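Side-chain contacts in ricin B-related lectin (Polyporus squamosus, PDB 5MUA), which binds galactose through a ricin-type beta-trefoil lectin domain and, as a chimerolectin, also carries a papain-like protease part whose activation depends on calcium: residues L23-S28 with P44-W49; T19-S24 with S69-A74. One frame throughout, in Å; residues are numbered along the deposited sequence.

Interaction 1: L23-S28 with P44-W49; sequences LSEDSS and PLNNLW
Asn-46 meets Leu-23 with both its backbone and its side chain. Its carbonyl O accepts from the backbone N of Leu-23 at 3.1 Å. The bond is moderately bent, with 151° at the hydrogen, and the donor is tilted out of the carbonyl plane. The same O also accepts from Asn-64 ND2, so two bonds grip it. The Asn-46 side chain points toward 23-28. With CG between the backbone N and carbonyl C (chi1 61°), the amide is laid against Leu-23 O. ND2 is 3.1 Å from that O, at an angle too poor for a hydrogen bond. ND2 donates instead to a water at 3.2 Å. That water in turn gives a weak bond to Ser-24 O. Both segments belong to the beta-trefoil lectin domain. Segment 23-28 runs out of the end of strand 19-23. The other makes a short 3-10 turn at 45-47 and enters strand 49-53. Asn-47, Leu-48 and Trp-49 resemble the Q-x-W motif of ricin-type repeats. Glu-25 and Asn-46 cross at about a right angle. Glu-25 CG, not the carboxylate, comes closest, at 3.5 Å from Asn-46 ND2. The carboxylate and amide planes are 80° apart. Trp-49 meets Leu-23 with two atoms of its six-membered ring. CZ2 is 3.9 Å from Leu-23 N, and CH2 is 4.2 Å from Leu-23 CB. Its NE1 is bonded to Leu-21 O, which helps to hold the indole next to the end of strand 19-23.

Interaction 2: T19-S24 with S69-A74; sequences TRLALS and SYMDLA. With GAL (beta-D-galactopyranose), chain J.
Leu-21 meets Met-71 methyl to methyl, with CD1 3.9 Å from CE. Leu-21 points toward 69-74. The Met-71 chain approaches at about a right angle. It runs straight out through CG and SD and then bends at the last torsion (chi3 -84°), which brings CE round to the leucine. Met-71 was modelled in two conformers, so this touch is certain only for the one described. Val-35 also lies against Leu-21, while Val-62 and Ile-84 lie against Met-71. The pair is thus part of an apolar cluster. Two residues on, Leu-23 also points toward 69-74. Its CD2 methyl rests against the side chain of Ser-69, 3.6 Å from OG and 3.7 Å from CB. This is van der Waals packing of a methyl on a hydroxymethyl group. The two segments share no backbone bond; their nearest CA atoms, in Leu-23 and Ser-69, are 8.5 Å apart. Side chains alone bridge them. Beyond Met-71, Asp-72 holds the bound galactose. Its CG is anti to the backbone N (chi1 169°), and the carboxylate takes two sugar hydroxyls, one on each oxygen. O3 of GAL donates to Asp-72 OD2 at 2.6 Å. O4 of GAL donates to OD1, a bond modelled as very short. Gln-95 NE2 also donates to OD2, a second-shell grip that probably steadies the carboxylate. Gly-75, His-76 and Asn-94 add further bonds to the sugar. An aspartate clamping O3 and O4 of galactose is characteristic of the sugar sites of ricin-type beta-trefoil lectins.

How the interactions relate
The two interactions share Leu-23 and Ser-24, and their centres are about 7 Å apart. Along the chain, 19-24 runs into 23-28, followed by 44-49 and finally 69-74. All four segments belong to the ricin-type lectin domain. Interaction 1 joins the stretches that come before and after strand 35-39 along the chain. Interaction 2 packs strand 19-23 against strand 70-73, which belongs to another sheet and contributes Asp-72 and Leu-73 to the galactose site. A repeated pattern links them: Trp-49 NE1 bonds to Leu-21 O much as Trp-97 NE1 bonds to Met-71 O, consistent with the internal repeats of a beta-trefoil. The Leu-23 side chain is about 12 Å from the sugar, so interaction 1 is packing near the site, not part of it.

Interaction 1: L23-S28 with P44-W49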
ATOM      1  N   LEU B  23      15.756  -8.255  24.733  1.00 13.84           N
ATOM      2  CA  LEU B  23      17.018  -7.547  24.663  1.00 14.42           C
ATOM      3  C   LEU B  23      16.876  -6.143  25.225  1.00 15.56           C
ATOM      4  O   LEU B  23      15.961  -5.419  24.887  1.00 15.00           O
ATOM      5  CB  LEU B  23      17.538  -7.535  23.251  1.00 14.96           C
ATOM      6  CG  LEU B  23      18.958  -7.052  23.152  1.00 14.83           C
ATOM      7  CD1 LEU B  23      19.950  -8.135  23.617  1.00 15.60           C
ATOM      8  CD2 LEU B  23      19.246  -6.765  21.663  1.00 14.70           C
ATOM      9  N   SER B  24      17.786  -5.789  26.117  1.00 14.72           N
ATOM     10  CA  SER B  24      17.908  -4.477  26.674  1.00 15.73           C
ATOM     11  C   SER B  24      18.042  -3.447  25.605  1.00 15.44           C
ATOM     12  O   SER B  24      18.680  -3.716  24.589  1.00 15.66           O
ATOM     13  CB  SER B  24      19.137  -4.341  27.582  1.00 16.22           C
ATOM     14  OG  SER B  24      19.121  -3.040  28.180  1.00 18.47           O
ATOM     15  N   GLU B  25      17.437  -2.278  25.823  1.00 16.14           N
ATOM     16  CA  GLU B  25      17.680  -1.144  24.896  1.00 16.35           C
ATOM     17  C   GLU B  25      18.893  -0.259  25.241  1.00 16.94           C
ATOM     18  O   GLU B  25      19.259   0.651  24.465  1.00 17.92           O
ATOM     19  CB  GLU B  25      16.421  -0.280  24.775  1.00 18.54           C
ATOM     20  CG  GLU B  25      15.200  -0.966  24.233  1.00 19.99           C
ATOM     21  CD  GLU B  25      14.104   0.042  24.035  1.00 22.43           C
ATOM     22  OE1 GLU B  25      13.494   0.386  25.056  1.00 27.76           O
ATOM     23  OE2 GLU B  25      13.932   0.525  22.898  1.00 21.95           O
ATOM     24  N   ASP B  26      19.545  -0.544  26.384  1.00 15.29           N
ATOM     25  CA  ASP B  26      20.679   0.221  26.840  1.00 15.47           C
ATOM     26  C   ASP B  26      21.984  -0.480  26.539  1.00 16.38           C
ATOM     27  O   ASP B  26      22.130  -1.734  26.732  1.00 19.31           O
ATOM     28  CB  ASP B  26      20.603   0.454  28.334  1.00 15.38           C
ATOM     29  CG  ASP B  26      19.525   1.468  28.713  1.00 17.39           C
ATOM     30  OD1 ASP B  26      19.324   2.441  27.947  1.00 17.10           O
ATOM     31  OD2 ASP B  26      18.940   1.261  29.768  1.00 13.65           O
ATOM     32  N   SER B  27      22.889   0.290  26.002  1.00 15.16           N
ATOM     33  CA  SER B  27      24.264  -0.211  25.730  1.00 15.32           C
ATOM     34  C   SER B  27      25.150   0.994  25.792  1.00 14.22           C
ATOM     35  O   SER B  27      24.662   2.093  25.995  1.00 17.72           O
ATOM     36  CB  SER B  27      24.315  -0.928  24.382  1.00 16.34           C
ATOM     37  OG  SER B  27      23.911  -0.067  23.347  1.00 18.43           O
ATOM     38  N   SER B  28      26.431   0.855  25.552  1.00 13.21           N
ATOM     39  CA  SER B  28      27.334   2.019  25.485  1.00 13.58           C
ATOM     40  C   SER B  28      28.533   1.584  24.643  1.00 14.55           C
ATOM     41  O   SER B  28      28.598   0.446  24.209  1.00 14.69           O
ATOM     42  CB  SER B  28      27.836   2.401  26.898  1.00 14.12           C
ATOM     43  OG  SER B  28      28.740   1.402  27.299  1.00 15.10           O
ATOM     44  N   PRO B  44       6.715  -5.829  24.571  1.00 14.18           N
ATOM     45  CA  PRO B  44       7.633  -4.943  23.800  1.00 14.87           C
ATOM     46  C   PRO B  44       8.269  -5.759  22.662  1.00 14.49           C
ATOM     47  O   PRO B  44       8.543  -6.939  22.809  1.00 13.65           O
ATOM     48  CB  PRO B  44       8.680  -4.509  24.831  1.00 14.34           C
ATOM     49  CG  PRO B  44       8.662  -5.617  25.770  1.00 14.81           C
ATOM     50  CD  PRO B  44       7.281  -6.126  25.898  1.00 14.55           C
ATOM     51  N   LEU B  45       8.458  -5.120  21.518  1.00 13.42           N
ATOM     52  CA  LEU B  45       8.828  -5.849  20.324  1.00 13.13           C
ATOM     53  C   LEU B  45      10.196  -6.589  20.474  1.00 12.96           C
ATOM     54  O   LEU B  45      10.448  -7.521  19.755  1.00 13.18           O
ATOM     55  CB  LEU B  45       8.883  -4.893  19.120  1.00 13.59           C
ATOM     56  CG  LEU B  45       7.609  -4.161  18.733  1.00 12.67           C
ATOM     57  CD1 LEU B  45       7.832  -3.228  17.540  1.00 12.55           C
ATOM     58  CD2 LEU B  45       6.643  -5.246  18.318  1.00 12.44           C
ATOM     59  N   ASN B  46      11.059  -6.095  21.376  1.00 13.35           N
ATOM     60  CA  ASN B  46      12.334  -6.712  21.671  1.00 13.37           C
ATOM     61  C   ASN B  46      12.248  -8.022  22.464  1.00 11.98           C
ATOM     62  O   ASN B  46      13.300  -8.574  22.846  1.00 12.78           O
ATOM     63  CB  ASN B  46      13.319  -5.696  22.280  1.00 14.25           C
ATOM     64  CG  ASN B  46      12.815  -5.118  23.568  1.00 15.97           C
ATOM     65  OD1 ASN B  46      11.925  -5.639  24.221  1.00 18.09           O
ATOM     66  ND2 ASN B  46      13.367  -3.979  23.921  1.00 19.93           N
ATOM     67  N   ASN B  47      11.039  -8.521  22.680  1.00 11.72           N
ATOM     68  CA  ASN B  47      10.846  -9.901  23.156  1.00 12.21           C
ATOM     69  C   ASN B  47      10.744 -10.935  22.051  1.00 11.77           C
ATOM     70  O   ASN B  47      10.479 -12.118  22.312  1.00 12.70           O
ATOM     71  CB  ASN B  47       9.700  -9.998  24.152  1.00 11.64           C
ATOM     72  CG  ASN B  47       8.338  -9.819  23.491  1.00 12.39           C
ATOM     73  OD1 ASN B  47       8.247  -9.827  22.223  1.00 12.47           O
ATOM     74  ND2 ASN B  47       7.273  -9.656  24.330  1.00 12.82           N
ATOM     75  N   LEU B  48      10.888 -10.508  20.801  1.00 11.28           N
ATOM     76  CA  LEU B  48      10.685 -11.408  19.681  1.00 11.13           C
ATOM     77  C   LEU B  48      11.997 -11.927  19.180  1.00 11.21           C
ATOM     78  O   LEU B  48      12.880 -11.150  18.869  1.00 11.63           O
ATOM     79  CB  LEU B  48       9.962 -10.693  18.552  1.00 11.49           C
ATOM     80  CG  LEU B  48       8.571 -10.174  18.962  1.00 12.39           C
ATOM     81  CD1 LEU B  48       8.054  -9.153  17.930  1.00 12.66           C
ATOM     82  CD2 LEU B  48       7.571 -11.339  19.129  1.00 13.32           C
ATOM     83  N   TRP B  49      12.081 -13.249  19.009  1.00 11.04           N
ATOM     84  CA  TRP B  49      13.328 -13.875  18.575  1.00 10.77           C
ATOM     85  C   TRP B  49      13.172 -14.646  17.281  1.00 11.13           C
ATOM     86  O   TRP B  49      12.320 -15.565  17.158  1.00 12.04           O
ATOM     87  CB  TRP B  49      13.870 -14.806  19.663  1.00 10.18           C
ATOM     88  CG  TRP B  49      14.157 -14.043  20.917  1.00 10.69           C
ATOM     89  CD1 TRP B  49      13.298 -13.875  21.974  1.00 10.96           C
ATOM     90  CD2 TRP B  49      15.327 -13.235  21.244  1.00 10.61           C
ATOM     91  NE1 TRP B  49      13.871 -13.099  22.915  1.00 10.01           N
ATOM     92  CE2 TRP B  49      15.108 -12.695  22.518  1.00 10.43           C
ATOM     93  CE3 TRP B  49      16.547 -12.983  20.610  1.00 10.53           C
ATOM     94  CZ2 TRP B  49      16.056 -11.872  23.177  1.00 11.05           C
ATOM     95  CZ3 TRP B  49      17.511 -12.172  21.255  1.00 10.88           C
ATOM     96  CH2 TRP B  49      17.248 -11.624  22.536  1.00 11.25           C
TER
HETATM   97  O   HOH W   1      16.120  -3.773  22.302  1.00 16.50           O

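Interaction 2: T19-S24 with S69-A74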
ATOM      1  N   THR B  19       7.670 -14.997  32.601  1.00 14.98           N
ATOM      2  CA  THR B  19       8.993 -14.453  32.370  1.00 16.21           C
ATOM      3  C   THR B  19       9.519 -14.962  31.034  1.00 15.75           C
ATOM      4  O   THR B  19       9.546 -16.166  30.784  1.00 18.18           O
ATOM      5  CB  THR B  19       9.944 -14.925  33.525  1.00 16.09           C
ATOM      6  OG1 THR B  19       9.393 -14.460  34.762  1.00 18.73           O
ATOM      7  CG2 THR B  19      11.300 -14.348  33.423  1.00 15.88           C
ATOM      8  N   ARG B  20       9.895 -14.031  30.182  1.00 14.41           N
ATOM      9  CA  ARG B  20      10.520 -14.384  28.902  1.00 14.44           C
ATOM     10  C   ARG B  20      11.700 -13.478  28.558  1.00 14.04           C
ATOM     11  O   ARG B  20      11.953 -12.463  29.221  1.00 16.14           O
ATOM     12  CB  ARG B  20       9.464 -14.456  27.816  1.00 15.03           C
ATOM     13  CG  ARG B  20       8.809 -13.126  27.578  1.00 15.38           C
ATOM     14  CD  ARG B  20       7.534 -13.360  26.806  1.00 17.12           C
ATOM     15  NE  ARG B  20       6.721 -12.185  26.734  1.00 18.44           N
ATOM     16  CZ  ARG B  20       5.473 -12.172  26.294  1.00 17.02           C
ATOM     17  NH1 ARG B  20       4.868 -13.268  25.938  1.00 18.06           N
ATOM     18  NH2 ARG B  20       4.826 -11.036  26.244  1.00 17.78           N
ATOM     19  N   LEU B  21      12.447 -13.883  27.528  1.00 13.26           N
ATOM     20  CA  LEU B  21      13.651 -13.228  27.188  1.00 12.54           C
ATOM     21  C   LEU B  21      13.383 -12.018  26.319  1.00 12.62           C
ATOM     22  O   LEU B  21      12.530 -12.040  25.439  1.00 14.87           O
ATOM     23  CB  LEU B  21      14.542 -14.182  26.480  1.00 11.82           C
ATOM     24  CG  LEU B  21      15.066 -15.330  27.365  1.00 13.37           C
ATOM     25  CD1 LEU B  21      16.083 -16.072  26.512  1.00 12.88           C
ATOM     26  CD2 LEU B  21      15.736 -14.829  28.657  1.00 14.62           C
ATOM     27  N   ALA B  22      14.146 -10.983  26.553  1.00 12.38           N
ATOM     28  CA  ALA B  22      14.104  -9.782  25.701  1.00 11.99           C
ATOM     29  C   ALA B  22      15.533  -9.206  25.633  1.00 12.66           C
ATOM     30  O   ALA B  22      16.434  -9.638  26.351  1.00 14.09           O
ATOM     31  CB  ALA B  22      13.110  -8.764  26.270  1.00 12.00           C
ATOM     32  N   LEU B  23      15.756  -8.255  24.733  1.00 13.84           N
ATOM     33  CA  LEU B  23      17.018  -7.547  24.663  1.00 14.42           C
ATOM     34  C   LEU B  23      16.876  -6.143  25.225  1.00 15.56           C
ATOM     35  O   LEU B  23      15.961  -5.419  24.887  1.00 15.00           O
ATOM     36  CB  LEU B  23      17.538  -7.535  23.251  1.00 14.96           C
ATOM     37  CG  LEU B  23      18.958  -7.052  23.152  1.00 14.83           C
ATOM     38  CD1 LEU B  23      19.950  -8.135  23.617  1.00 15.60           C
ATOM     39  CD2 LEU B  23      19.246  -6.765  21.663  1.00 14.70           C
ATOM     40  N   SER B  24      17.786  -5.789  26.117  1.00 14.72           N
ATOM     41  CA  SER B  24      17.908  -4.477  26.674  1.00 15.73           C
ATOM     42  C   SER B  24      18.042  -3.447  25.605  1.00 15.44           C
ATOM     43  O   SER B  24      18.680  -3.716  24.589  1.00 15.66           O
ATOM     44  CB  SER B  24      19.137  -4.341  27.582  1.00 16.22           C
ATOM     45  OG  SER B  24      19.121  -3.040  28.180  1.00 18.47           O
ATOM     46  N   SER B  69      20.331  -7.431  16.664  1.00 14.09           N
ATOM     47  CA  SER B  69      21.469  -8.018  17.393  1.00 14.24           C
ATOM     48  C   SER B  69      21.241  -9.558  17.509  1.00 12.80           C
ATOM     49  O   SER B  69      20.121 -10.062  17.611  1.00 14.09           O
ATOM     50  CB  SER B  69      21.473  -7.478  18.849  1.00 14.72           C
ATOM     51  OG  SER B  69      21.541  -6.105  18.915  1.00 22.58           O
ATOM     52  N   TYR B  70      22.341 -10.274  17.538  1.00 10.99           N
ATOM     53  CA  TYR B  70      22.365 -11.718  17.728  1.00 11.18           C
ATOM     54  C   TYR B  70      22.667 -12.077  19.183  1.00 10.70           C
ATOM     55  O   TYR B  70      23.597 -11.548  19.789  1.00 11.26           O
ATOM     56  CB  TYR B  70      23.425 -12.349  16.813  1.00 11.20           C
ATOM     57  CG  TYR B  70      22.978 -12.319  15.352  1.00 11.34           C
ATOM     58  CD1 TYR B  70      23.019 -11.142  14.598  1.00 11.30           C
ATOM     59  CD2 TYR B  70      22.440 -13.459  14.739  1.00 12.58           C
ATOM     60  CE1 TYR B  70      22.558 -11.096  13.306  1.00 10.81           C
ATOM     61  CE2 TYR B  70      22.068 -13.451  13.410  1.00 12.74           C
ATOM     62  CZ  TYR B  70      22.109 -12.261  12.704  1.00 11.61           C
ATOM     63  OH  TYR B  70      21.628 -12.244  11.451  1.00 12.67           O
ATOM     64  N   MET B  71      21.928 -13.038  19.695  1.00 10.82           N
ATOM     65  CA  MET B  71      22.189 -13.618  21.049  1.00 10.79           C
ATOM     66  C   MET B  71      23.598 -14.222  21.009  1.00 10.94           C
ATOM     67  O   MET B  71      23.937 -15.023  20.116  1.00 10.27           O
ATOM     68  CB  MET B  71      21.202 -14.659  21.382  1.00 11.17           C
ATOM     69  CG  MET B  71      21.320 -15.165  22.808  1.00 10.89           C
ATOM     70  SD  MET B  71      20.073 -16.512  23.117  0.75 12.40           S
ATOM     71  CE  MET B  71      18.574 -15.619  23.537  0.75 12.73           C
ATOM     72  N   ASP B  72      24.430 -13.799  21.950  1.00 11.39           N
ATOM     73  CA  ASP B  72      25.869 -14.024  21.850  1.00 11.17           C
ATOM     74  C   ASP B  72      26.384 -14.329  23.282  1.00 12.25           C
ATOM     75  O   ASP B  72      26.001 -13.669  24.259  1.00 11.12           O
ATOM     76  CB  ASP B  72      26.470 -12.734  21.226  1.00 11.11           C
ATOM     77  CG  ASP B  72      28.046 -12.649  21.274  1.00 11.93           C
ATOM     78  OD1 ASP B  72      28.632 -12.707  22.398  1.00 11.55           O
ATOM     79  OD2 ASP B  72      28.608 -12.353  20.192  1.00 11.85           O
ATOM     80  N   LEU B  73      27.234 -15.350  23.387  1.00 11.44           N
ATOM     81  CA  LEU B  73      27.826 -15.709  24.675  1.00 12.09           C
ATOM     82  C   LEU B  73      29.141 -14.883  24.790  1.00 12.88           C
ATOM     83  O   LEU B  73      30.100 -15.102  24.011  1.00 11.50           O
ATOM     84  CB  LEU B  73      28.097 -17.205  24.742  1.00 11.85           C
ATOM     85  CG  LEU B  73      28.677 -17.677  26.070  1.00 13.51           C
ATOM     86  CD1 LEU B  73      27.739 -17.435  27.267  1.00 15.09           C
ATOM     87  CD2 LEU B  73      28.873 -19.162  25.957  1.00 14.67           C
ATOM     88  N   ALA B  74      29.125 -13.894  25.666  1.00 12.25           N
ATOM     89  CA  ALA B  74      30.145 -12.853  25.732  1.00 12.89           C
ATOM     90  C   ALA B  74      31.531 -13.406  25.814  1.00 13.69           C
ATOM     91  O   ALA B  74      31.853 -14.291  26.650  1.00 13.16           O
ATOM     92  CB  ALA B  74      29.888 -11.894  26.937  1.00 13.04           C
TER
HETATM   93  C1  GAL J 301      34.172 -10.960  21.686  1.00 20.65           C
HETATM   94  C2  GAL J 301      33.296 -11.902  20.863  1.00 19.11           C
HETATM   95  C3  GAL J 301      31.941 -11.331  20.494  1.00 17.16           C
HETATM   96  C4  GAL J 301      31.288 -10.751  21.758  1.00 17.50           C
HETATM   97  C5  GAL J 301      32.269  -9.799  22.493  1.00 20.12           C
HETATM   98  C6  GAL J 301      31.750  -9.293  23.823  1.00 22.85           C
HETATM   99  O1  GAL J 301      35.239 -11.743  22.137  1.00 22.11           O
HETATM  100  O2  GAL J 301      33.997 -12.212  19.646  1.00 19.75           O
HETATM  101  O3  GAL J 301      31.189 -12.400  19.863  1.00 17.01           O
HETATM  102  O4  GAL J 301      30.950 -11.889  22.594  1.00 14.69           O
HETATM  103  O5  GAL J 301      33.502 -10.470  22.800  1.00 20.40           O
HETATM  104  O6  GAL J 301      32.675  -8.345  24.329  1.00 27.41           O